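Local coordinates for protein dephospho-CoA kinase (PDB 6N39) that probably catalyses the last step of coenzyme A synthesis, transferring a phosphate from ATP to the 3'-hydroxyl group of dephospho-CoA, at residues V191-A194 with Q195-N199; K375-A378 with E379-D383; G384-D387 with A388-A391. All coordinates share one frame; numbering follows the deposited sequence.

Contact 1 of 3, residues V191-A194 with Q195-N199; sequences VQRA and QQVWN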
ATOM      1  N   VAL A 191     -14.242 -19.577   0.371  1.00 38.12           N
ATOM      2  CA  VAL A 191     -14.768 -19.075  -0.902  1.00 33.94           C
ATOM      3  C   VAL A 191     -15.697 -17.887  -0.660  1.00 38.03           C
ATOM      4  O   VAL A 191     -15.641 -16.870  -1.373  1.00 37.74           O
ATOM      5  CB  VAL A 191     -15.475 -20.209  -1.675  1.00 41.88           C
ATOM      6  CG1 VAL A 191     -16.363 -19.653  -2.807  1.00 40.49           C
ATOM      7  CG2 VAL A 191     -14.444 -21.237  -2.222  1.00 42.01           C
ATOM      8  N   GLN A 192     -16.567 -18.002   0.346  1.00 37.42           N
ATOM      9  CA  GLN A 192     -17.489 -16.917   0.673  1.00 38.68           C
ATOM     10  C   GLN A 192     -16.738 -15.656   1.098  1.00 43.77           C
ATOM     11  O   GLN A 192     -17.060 -14.542   0.663  1.00 39.94           O
ATOM     12  CB  GLN A 192     -18.437 -17.374   1.779  1.00 33.75           C
ATOM     13  CG  GLN A 192     -19.494 -16.334   2.174  1.00 33.61           C
ATOM     14  CD  GLN A 192     -20.375 -16.845   3.288  1.00 48.62           C
ATOM     15  OE1 GLN A 192     -19.913 -17.597   4.150  1.00 40.50           O
ATOM     16  NE2 GLN A 192     -21.644 -16.446   3.285  1.00 39.28           N
ATOM     17  N   ARG A 193     -15.735 -15.814   1.968  1.00 34.53           N
ATOM     18  CA  ARG A 193     -14.972 -14.662   2.440  1.00 38.47           C
ATOM     19  C   ARG A 193     -14.238 -13.981   1.289  1.00 36.39           C
ATOM     20  O   ARG A 193     -14.229 -12.742   1.183  1.00 38.67           O
ATOM     21  CB  ARG A 193     -13.990 -15.119   3.523  1.00 43.59           C
ATOM     22  CG  ARG A 193     -13.211 -13.999   4.176  1.00 48.55           C
ATOM     23  CD  ARG A 193     -14.100 -13.176   5.104  1.00 57.50           C
ATOM     24  NE  ARG A 193     -13.392 -11.991   5.589  1.00 66.71           N
ATOM     25  CZ  ARG A 193     -13.652 -10.750   5.188  1.00 74.84           C
ATOM     26  NH1 ARG A 193     -14.615 -10.525   4.305  1.00 78.23           N
ATOM     27  NH2 ARG A 193     -12.957  -9.730   5.677  1.00 75.48           N
ATOM     28  N   ALA A 194     -13.625 -14.777   0.406  1.00 32.84           N
ATOM     29  CA  ALA A 194     -12.923 -14.211  -0.741  1.00 32.82           C
ATOM     30  C   ALA A 194     -13.883 -13.450  -1.652  1.00 37.10           C
ATOM     31  O   ALA A 194     -13.552 -12.364  -2.146  1.00 36.38           O
ATOM     32  CB  ALA A 194     -12.200 -15.314  -1.518  1.00 32.30           C
ATOM     33  N   GLN A 195     -15.084 -13.994  -1.879  1.00 33.90           N
ATOM     34  CA  GLN A 195     -16.035 -13.280  -2.725  1.00 32.72           C
ATOM     35  C   GLN A 195     -16.536 -12.003  -2.061  1.00 40.47           C
ATOM     36  O   GLN A 195     -16.874 -11.033  -2.748  1.00 32.94           O
ATOM     37  CB  GLN A 195     -17.229 -14.164  -3.073  1.00 33.14           C
ATOM     38  CG  GLN A 195     -18.087 -13.549  -4.169  1.00 38.10           C
ATOM     39  CD  GLN A 195     -19.308 -14.373  -4.474  1.00 54.05           C
ATOM     40  OE1 GLN A 195     -20.201 -14.514  -3.634  1.00 55.13           O
ATOM     41  NE2 GLN A 195     -19.364 -14.925  -5.680  1.00 56.34           N
ATOM     42  N   GLN A 196     -16.631 -11.999  -0.738  1.00 37.48           N
ATOM     43  CA  GLN A 196     -16.995 -10.787  -0.011  1.00 43.43           C
ATOM     44  C   GLN A 196     -15.961  -9.684  -0.245  1.00 37.34           C
ATOM     45  O   GLN A 196     -16.304  -8.525  -0.511  1.00 33.19           O
ATOM     46  CB  GLN A 196     -17.091 -11.143   1.468  1.00 43.28           C
ATOM     47  CG  GLN A 196     -18.098 -10.481   2.305  1.00 62.83           C
ATOM     48  CD  GLN A 196     -18.261 -11.262   3.601  1.00 81.07           C
ATOM     49  OE1 GLN A 196     -17.582 -10.989   4.592  1.00 81.36           O
ATOM     50  NE2 GLN A 196     -19.132 -12.274   3.578  1.00 83.12           N
ATOM     51  N   VAL A 197     -14.686 -10.035  -0.131  1.00 32.95           N
ATOM     52  CA  VAL A 197     -13.616  -9.069  -0.386  1.00 36.00           C
ATOM     53  C   VAL A 197     -13.618  -8.636  -1.849  1.00 36.00           C
ATOM     54  O   VAL A 197     -13.424  -7.452  -2.165  1.00 31.28           O
ATOM     55  CB  VAL A 197     -12.263  -9.670   0.029  1.00 39.85           C
ATOM     56  CG1 VAL A 197     -11.119  -8.893  -0.594  1.00 42.56           C
ATOM     57  CG2 VAL A 197     -12.156  -9.692   1.549  1.00 38.90           C
ATOM     58  N   TRP A 198     -13.866  -9.580  -2.757  1.00 34.73           N
ATOM     59  CA  TRP A 198     -13.988  -9.268  -4.178  1.00 34.84           C
ATOM     60  C   TRP A 198     -15.072  -8.227  -4.431  1.00 34.61           C
ATOM     61  O   TRP A 198     -14.821  -7.188  -5.048  1.00 35.74           O
ATOM     62  CB  TRP A 198     -14.293 -10.547  -4.961  1.00 34.75           C
ATOM     63  CG  TRP A 198     -14.255 -10.338  -6.436  1.00 32.65           C
ATOM     64  CD1 TRP A 198     -15.310 -10.140  -7.268  1.00 36.05           C
ATOM     65  CD2 TRP A 198     -13.083 -10.261  -7.248  1.00 31.48           C
ATOM     66  NE1 TRP A 198     -14.873  -9.976  -8.560  1.00 35.36           N
ATOM     67  CE2 TRP A 198     -13.506 -10.033  -8.570  1.00 32.25           C
ATOM     68  CE3 TRP A 198     -11.715 -10.363  -6.983  1.00 30.56           C
ATOM     69  CZ2 TRP A 198     -12.613  -9.924  -9.630  1.00 37.52           C
ATOM     70  CZ3 TRP A 198     -10.830 -10.255  -8.030  1.00 34.44           C
ATOM     71  CH2 TRP A 198     -11.282 -10.035  -9.338  1.00 34.96           C
ATOM     72  N   ASN A 199     -16.294  -8.494  -3.957  1.00 33.54           N
ATOM     73  CA  ASN A 199     -17.426  -7.624  -4.260  1.00 29.74           C
ATOM     74  C   ASN A 199     -17.327  -6.290  -3.531  1.00 41.08           C
ATOM     75  O   ASN A 199     -17.733  -5.256  -4.067  1.00 32.58           O
ATOM     76  CB  ASN A 199     -18.747  -8.283  -3.859  1.00 34.90           C
ATOM     77  CG  ASN A 199     -19.156  -9.443  -4.771  1.00 38.19           C
ATOM     78  OD1 ASN A 199     -18.444  -9.816  -5.697  1.00 32.22           O
ATOM     79  ND2 ASN A 199     -20.315 -10.025  -4.484  1.00 31.47           N
TER
HETATM   80  O   HOH W   1     -19.691 -13.810  -0.440  1.00 40.53           O
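Arg193 bends across the next helical turn to meet both Gln196 and Val197. Its CG stands anti to the backbone N (chi1 -175°), and a bend at chi2 of 73° turns the chain along the helix surface. Arg193 NH1 thereby comes 3.0 Å from Gln196 OE1; the oxygen approaches obliquely, and the guanidinium and amide planes lie 40° apart. Val197 CG2 covers one face of the same guanidinium, 3.8 Å from Arg193 NH1. This branch is the one set anti to the carbonyl carbon, whereas CG1 is anti to the backbone N. All of this lies on helix 187-210 of the P-loop kinase fold, where Val197 and Arg193 rest on strand 179-182, an outermost strand of the parallel sheet, while buried Ala194 faces helix 22-31, whose first residues belong to the predicted ATP-binding site. The backbone keeps regular alpha-helical pairing: Trp198 N donates to Ala194 O at 2.9 Å and Val197 N to Arg193 O at 3.0 Å. Next to Ala194, the Trp198 side chain reaches Phe29, Cys32 and Ala34, with CB 3.4 Å from Ala194 O. On the exposed side a water donates to Gln192 O at 2.9 Å and, weakly, to Gln195 OE1 at 3.3 Å, linking the extended Gln195 chain to a carbonyl that also accepts from Gln196 N.

Contact 2 of 3, residues K375-A378 with E379-D383; sequences KRSA and EQRAD. With ACT (acetate ion), chain F; ACT (acetate ion), chain G.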
ATOM      1  N   LYS A 375     -14.335  20.930  15.012  1.00 47.70           N
ATOM      2  CA  LYS A 375     -14.755  19.791  14.201  1.00 44.98           C
ATOM      3  C   LYS A 375     -16.141  19.304  14.598  1.00 49.06           C
ATOM      4  O   LYS A 375     -16.960  18.977  13.734  1.00 56.41           O
ATOM      5  CB  LYS A 375     -13.742  18.648  14.310  1.00 44.43           C
ATOM      6  CG  LYS A 375     -12.399  18.930  13.657  1.00 47.68           C
ATOM      7  CD  LYS A 375     -11.780  17.654  13.129  1.00 49.78           C
ATOM      8  CE  LYS A 375     -10.595  17.212  13.950  1.00 44.80           C
ATOM      9  NZ  LYS A 375     -10.067  15.911  13.447  1.00 44.59           N
ATOM     10  N   ARG A 376     -16.415  19.224  15.903  1.00 51.00           N
ATOM     11  CA  ARG A 376     -17.736  18.788  16.351  1.00 48.34           C
ATOM     12  C   ARG A 376     -18.816  19.756  15.906  1.00 55.36           C
ATOM     13  O   ARG A 376     -19.908  19.339  15.495  1.00 58.31           O
ATOM     14  CB  ARG A 376     -17.760  18.643  17.870  1.00 60.81           C
ATOM     15  CG  ARG A 376     -16.813  17.581  18.394  1.00 65.14           C
ATOM     16  CD  ARG A 376     -17.566  16.364  18.875  1.00 73.22           C
ATOM     17  NE  ARG A 376     -16.676  15.301  19.340  1.00 76.92           N
ATOM     18  CZ  ARG A 376     -16.019  15.320  20.499  1.00 82.13           C
ATOM     19  NH1 ARG A 376     -15.240  14.298  20.833  1.00 84.44           N
ATOM     20  NH2 ARG A 376     -16.130  16.357  21.322  1.00 78.85           N
ATOM     21  N   SER A 377     -18.540  21.059  15.987  1.00 58.49           N
ATOM     22  CA  SER A 377     -19.533  22.014  15.515  1.00 63.64           C
ATOM     23  C   SER A 377     -19.777  21.838  14.020  1.00 61.68           C
ATOM     24  O   SER A 377     -20.930  21.841  13.558  1.00 58.72           O
ATOM     25  CB  SER A 377     -19.085  23.435  15.838  1.00 65.36           C
ATOM     26  OG  SER A 377     -20.024  24.383  15.367  1.00 72.46           O
ATOM     27  N   ALA A 378     -18.699  21.653  13.254  1.00 54.47           N
ATOM     28  CA  ALA A 378     -18.837  21.452  11.818  1.00 49.89           C
ATOM     29  C   ALA A 378     -19.650  20.204  11.511  1.00 54.93           C
ATOM     30  O   ALA A 378     -20.528  20.226  10.645  1.00 53.98           O
ATOM     31  CB  ALA A 378     -17.457  21.364  11.164  1.00 47.10           C
ATOM     32  N   GLU A 379     -19.360  19.099  12.198  1.00 54.24           N
ATOM     33  CA  GLU A 379     -20.111  17.870  11.955  1.00 57.54           C
ATOM     34  C   GLU A 379     -21.582  18.066  12.283  1.00 58.99           C
ATOM     35  O   GLU A 379     -22.457  17.655  11.508  1.00 58.65           O
ATOM     36  CB  GLU A 379     -19.537  16.709  12.771  1.00 50.75           C
ATOM     37  CG  GLU A 379     -20.191  15.357  12.466  1.00 58.11           C
ATOM     38  CD  GLU A 379     -19.785  14.264  13.444  1.00 64.66           C
ATOM     39  OE1 GLU A 379     -19.906  13.068  13.095  1.00 69.45           O
ATOM     40  OE2 GLU A 379     -19.363  14.602  14.573  1.00 68.95           O
ATOM     41  N   GLN A 380     -21.872  18.713  13.419  1.00 59.30           N
ATOM     42  CA  GLN A 380     -23.259  18.935  13.820  1.00 69.91           C
ATOM     43  C   GLN A 380     -24.011  19.759  12.781  1.00 71.59           C
ATOM     44  O   GLN A 380     -25.151  19.438  12.428  1.00 69.84           O
ATOM     45  CB  GLN A 380     -23.309  19.629  15.183  1.00 77.72           C
ATOM     46  CG  GLN A 380     -24.648  19.533  15.896  1.00 91.19           C
ATOM     47  CD  GLN A 380     -24.845  18.182  16.569  1.00104.73           C
ATOM     48  OE1 GLN A 380     -23.927  17.357  16.612  1.00109.30           O
ATOM     49  NE2 GLN A 380     -26.042  17.950  17.099  1.00109.26           N
ATOM     50  N   ARG A 381     -23.383  20.815  12.266  1.00 69.85           N
ATOM     51  CA  ARG A 381     -24.098  21.704  11.358  1.00 66.99           C
ATOM     52  C   ARG A 381     -24.129  21.178   9.924  1.00 64.18           C
ATOM     53  O   ARG A 381     -25.092  21.441   9.198  1.00 67.07           O
ATOM     54  CB  ARG A 381     -23.479  23.097  11.423  1.00 68.86           C
ATOM     55  CG  ARG A 381     -23.604  23.705  12.813  1.00 74.64           C
ATOM     56  CD  ARG A 381     -22.549  24.755  13.077  1.00 76.75           C
ATOM     57  NE  ARG A 381     -22.776  25.973  12.312  1.00 85.16           N
ATOM     58  CZ  ARG A 381     -21.919  26.987  12.271  1.00 90.59           C
ATOM     59  NH1 ARG A 381     -20.779  26.921  12.952  1.00 88.93           N
ATOM     60  NH2 ARG A 381     -22.196  28.061  11.544  1.00 93.25           N
ATOM     61  N   ALA A 382     -23.124  20.402   9.515  1.00 62.30           N
ATOM     62  CA  ALA A 382     -23.044  19.953   8.128  1.00 62.12           C
ATOM     63  C   ALA A 382     -24.076  18.878   7.827  1.00 66.66           C
ATOM     64  O   ALA A 382     -24.612  18.820   6.714  1.00 62.60           O
ATOM     65  CB  ALA A 382     -21.643  19.429   7.825  1.00 52.92           C
ATOM     66  N   ASP A 383     -24.344  18.006   8.792  1.00 66.15           N
ATOM     67  CA  ASP A 383     -25.340  16.950   8.653  1.00 73.24           C
ATOM     68  C   ASP A 383     -25.118  16.150   7.366  1.00 74.17           C
ATOM     69  O   ASP A 383     -26.001  16.025   6.518  1.00 80.20           O
ATOM     70  CB  ASP A 383     -26.751  17.541   8.706  1.00 84.64           C
ATOM     71  CG  ASP A 383     -27.738  16.626   9.402  1.00 99.47           C
ATOM     72  OD1 ASP A 383     -27.577  16.393  10.621  1.00104.76           O
ATOM     73  OD2 ASP A 383     -28.677  16.143   8.735  1.00105.76           O
TER
HETATM   74  C   ACT F 505     -16.704  12.162  18.535  1.00 70.49           C
HETATM   75  O   ACT F 505     -17.378  13.140  18.063  1.00 69.54           O
HETATM   76  OXT ACT F 505     -15.927  12.149  19.541  1.00 75.19           O
HETATM   77  CH3 ACT F 505     -16.856  10.789  17.759  1.00 57.80           C
HETATM   78  C   ACT G 506     -10.934  16.044  10.069  1.00 60.99           C
HETATM   79  O   ACT G 506     -11.943  16.810   9.898  1.00 53.10           O
HETATM   80  OXT ACT G 506     -10.754  15.097  10.918  1.00 40.76           O
HETATM   81  CH3 ACT G 506      -9.724  16.299   9.103  1.00 65.60           C
HETATM   82  O   HOH W   2     -20.583  16.542  16.511  1.00 68.15           O
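Arg381 folds back alongside Ser377, one turn earlier, so that its CD lies 3.4 Å from Ser377 OG. These residues form the closing turns of helix 365-382 in the UPF0157 (GrpB) region, where a short loop joins that helix to helix 386-411. With chi1 at -62° the Arg381 CG sits beside its backbone N, and a bend at chi3 of 71° places the guanidinium edge-on to the serine: OG lies in the guanidinium plane, 3.6 Å from NH1 of Arg381. Nearer the start of 375-378, two acetates are bound, both probably from the crystallisation liquor. Arg376 grips one through two donors: its NE reaches acetate O and its NH1 reaches OXT, each at 2.6 Å, with OXT at the guanidinium edge near its plane. Lys375, bent at chi2 and chi3, holds the second acetate through NZ, 2.7 Å from OXT; NZ also donates to Ser255 OG and Ala265 O, so this buried amine, probably charged, has three acceptors. The side chains of Ala378 and Ala382 touch Tyr389 of the following helix. Glu379 stretches out beyond CG and divides its carboxylate: OE1 accepts from Leu221 N, while OE2 is 3.0 Å from a water that lies 3.1 Å from Arg376 O and whose protons cannot serve every acceptor around it. The helix ends where Asp383 takes a positive phi of 51°, its N making a weak 3.3 Å bond to Glu379 O.

Contact 3 of 3, residues G384-D387 with A388-A391; sequences GDID and AYVA. With ACT (acetate ion), chain G.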
ATOM      1  N   GLY A 384     -23.897  15.629   7.218  1.00 72.43           N
ATOM      2  CA  GLY A 384     -23.551  14.770   6.106  1.00 70.95           C
ATOM      3  C   GLY A 384     -23.009  15.472   4.873  1.00 72.07           C
ATOM      4  O   GLY A 384     -22.411  14.810   4.021  1.00 68.76           O
ATOM      5  N   ASP A 385     -23.199  16.784   4.751  1.00 70.58           N
ATOM      6  CA  ASP A 385     -22.770  17.541   3.576  1.00 65.64           C
ATOM      7  C   ASP A 385     -21.303  17.938   3.752  1.00 61.59           C
ATOM      8  O   ASP A 385     -20.977  18.775   4.602  1.00 60.99           O
ATOM      9  CB  ASP A 385     -23.679  18.758   3.397  1.00 71.10           C
ATOM     10  CG  ASP A 385     -23.370  19.573   2.139  1.00 79.81           C
ATOM     11  OD1 ASP A 385     -22.415  19.259   1.399  1.00 82.40           O
ATOM     12  OD2 ASP A 385     -24.111  20.546   1.888  1.00 91.42           O
ATOM     13  N   ILE A 386     -20.418  17.347   2.936  1.00 59.64           N
ATOM     14  CA  ILE A 386     -18.983  17.593   3.066  1.00 56.12           C
ATOM     15  C   ILE A 386     -18.662  19.070   2.860  1.00 52.46           C
ATOM     16  O   ILE A 386     -17.835  19.644   3.581  1.00 53.48           O
ATOM     17  CB  ILE A 386     -18.191  16.698   2.089  1.00 59.62           C
ATOM     18  CG1 ILE A 386     -16.697  17.030   2.132  1.00 57.94           C
ATOM     19  CG2 ILE A 386     -18.705  16.846   0.671  1.00 58.36           C
ATOM     20  CD1 ILE A 386     -16.041  16.746   3.465  1.00 66.67           C
ATOM     21  N   ASP A 387     -19.301  19.703   1.871  1.00 49.14           N
ATOM     22  CA  ASP A 387     -19.034  21.109   1.582  1.00 56.26           C
ATOM     23  C   ASP A 387     -19.334  21.988   2.791  1.00 55.90           C
ATOM     24  O   ASP A 387     -18.526  22.850   3.158  1.00 54.24           O
ATOM     25  CB  ASP A 387     -19.855  21.562   0.372  1.00 59.82           C
ATOM     26  CG  ASP A 387     -19.352  20.963  -0.934  1.00 64.45           C
ATOM     27  OD1 ASP A 387     -18.304  20.283  -0.922  1.00 62.81           O
ATOM     28  OD2 ASP A 387     -20.013  21.173  -1.976  1.00 65.12           O
ATOM     29  N   ALA A 388     -20.501  21.790   3.415  1.00 51.95           N
ATOM     30  CA  ALA A 388     -20.857  22.561   4.604  1.00 48.84           C
ATOM     31  C   ALA A 388     -19.853  22.334   5.728  1.00 52.16           C
ATOM     32  O   ALA A 388     -19.511  23.264   6.468  1.00 50.05           O
ATOM     33  CB  ALA A 388     -22.265  22.194   5.064  1.00 48.70           C
ATOM     34  N   TYR A 389     -19.369  21.096   5.861  1.00 51.27           N
ATOM     35  CA  TYR A 389     -18.375  20.776   6.879  1.00 47.39           C
ATOM     36  C   TYR A 389     -17.082  21.554   6.640  1.00 46.86           C
ATOM     37  O   TYR A 389     -16.531  22.185   7.557  1.00 47.90           O
ATOM     38  CB  TYR A 389     -18.138  19.260   6.869  1.00 50.05           C
ATOM     39  CG  TYR A 389     -17.145  18.773   7.880  1.00 47.67           C
ATOM     40  CD1 TYR A 389     -17.508  18.575   9.207  1.00 48.82           C
ATOM     41  CD2 TYR A 389     -15.836  18.500   7.508  1.00 45.16           C
ATOM     42  CE1 TYR A 389     -16.581  18.130  10.138  1.00 50.81           C
ATOM     43  CE2 TYR A 389     -14.910  18.055   8.423  1.00 49.47           C
ATOM     44  CZ  TYR A 389     -15.282  17.875   9.733  1.00 53.82           C
ATOM     45  OH  TYR A 389     -14.341  17.437  10.628  1.00 49.62           O
ATOM     46  N   VAL A 390     -16.599  21.532   5.396  1.00 46.70           N
ATOM     47  CA  VAL A 390     -15.398  22.275   5.024  1.00 43.79           C
ATOM     48  C   VAL A 390     -15.589  23.764   5.293  1.00 42.32           C
ATOM     49  O   VAL A 390     -14.698  24.430   5.834  1.00 43.76           O
ATOM     50  CB  VAL A 390     -15.049  22.003   3.545  1.00 46.40           C
ATOM     51  CG1 VAL A 390     -13.930  22.940   3.060  1.00 41.01           C
ATOM     52  CG2 VAL A 390     -14.635  20.536   3.351  1.00 51.27           C
ATOM     53  N   ALA A 391     -16.750  24.306   4.910  1.00 42.24           N
ATOM     54  CA  ALA A 391     -17.021  25.726   5.106  1.00 49.26           C
ATOM     55  C   ALA A 391     -17.004  26.104   6.583  1.00 48.43           C
ATOM     56  O   ALA A 391     -16.455  27.150   6.951  1.00 38.69           O
ATOM     57  CB  ALA A 391     -18.367  26.109   4.478  1.00 40.23           C
TER
HETATM   58  C   ACT G 506     -10.934  16.044  10.069  1.00 60.99           C
HETATM   59  O   ACT G 506     -11.943  16.810   9.898  1.00 53.10           O
HETATM   60  OXT ACT G 506     -10.754  15.097  10.918  1.00 40.76           O
HETATM   61  CH3 ACT G 506      -9.724  16.299   9.103  1.00 65.60           C
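Tyr389 OH donates to an acetate oxygen at 2.6 Å, while the methylene of the same residue leans on the preceding turn, CB 3.3 Å from Ile386 O. The setting is the N-terminal start of helix 386-411 in the UPF0157 region, with Asp385 as N-cap. Tyr389 carries its CG anti to the backbone N (chi1 -179°), which sends the ring back along helix 365-382 toward Lys375 and the acetate, whose O lies at the ring edge in the ring plane. Two lysine ammonium groups, probably charged, Lys375 NZ and Lys393 NZ, and the backbone N-H of Lys267 also hold this ion. The cap itself is slight: Asp385 OD1 accepts from Asp387 N over 3.2 Å, a weak bond bent to 130° at the hydrogen. Backbone pairing is sounder, with Tyr389 N giving to Asp385 O at 3.1 Å in the carbonyl plane and Val390 N to Ile386 O at 2.9 Å, nearly straight at 168°. Ile386 and Val390 lie side by side and point the same way. The end of the isoleucine does the touching: CD1 rests 4.0 Å from Val390 CG2, the branch beside the valine's backbone N, and approaches the Tyr389 ring obliquely, 4.4 Å from CD2.

How the contacts relate
Followed from the N terminus, the three contacts come in series; none nests within or crosses another, and each spans about one or two helical turns and closes no long loop. Contact 1 belongs to the kinase part and sits on helix 187-210, against the sheet edge and helix 22-31. Contacts 2 and 3 lie in the UPF0157 region, their nearest atoms about 25 Å and 22 Å from contact 1. They are direct neighbours, centres about 8 Å apart, ending one helix and opening the next. Tyr389 joins them: its CD1 is 3.4 Å from Ala378 CB, and one acetate is shared by contacts 2 and 3.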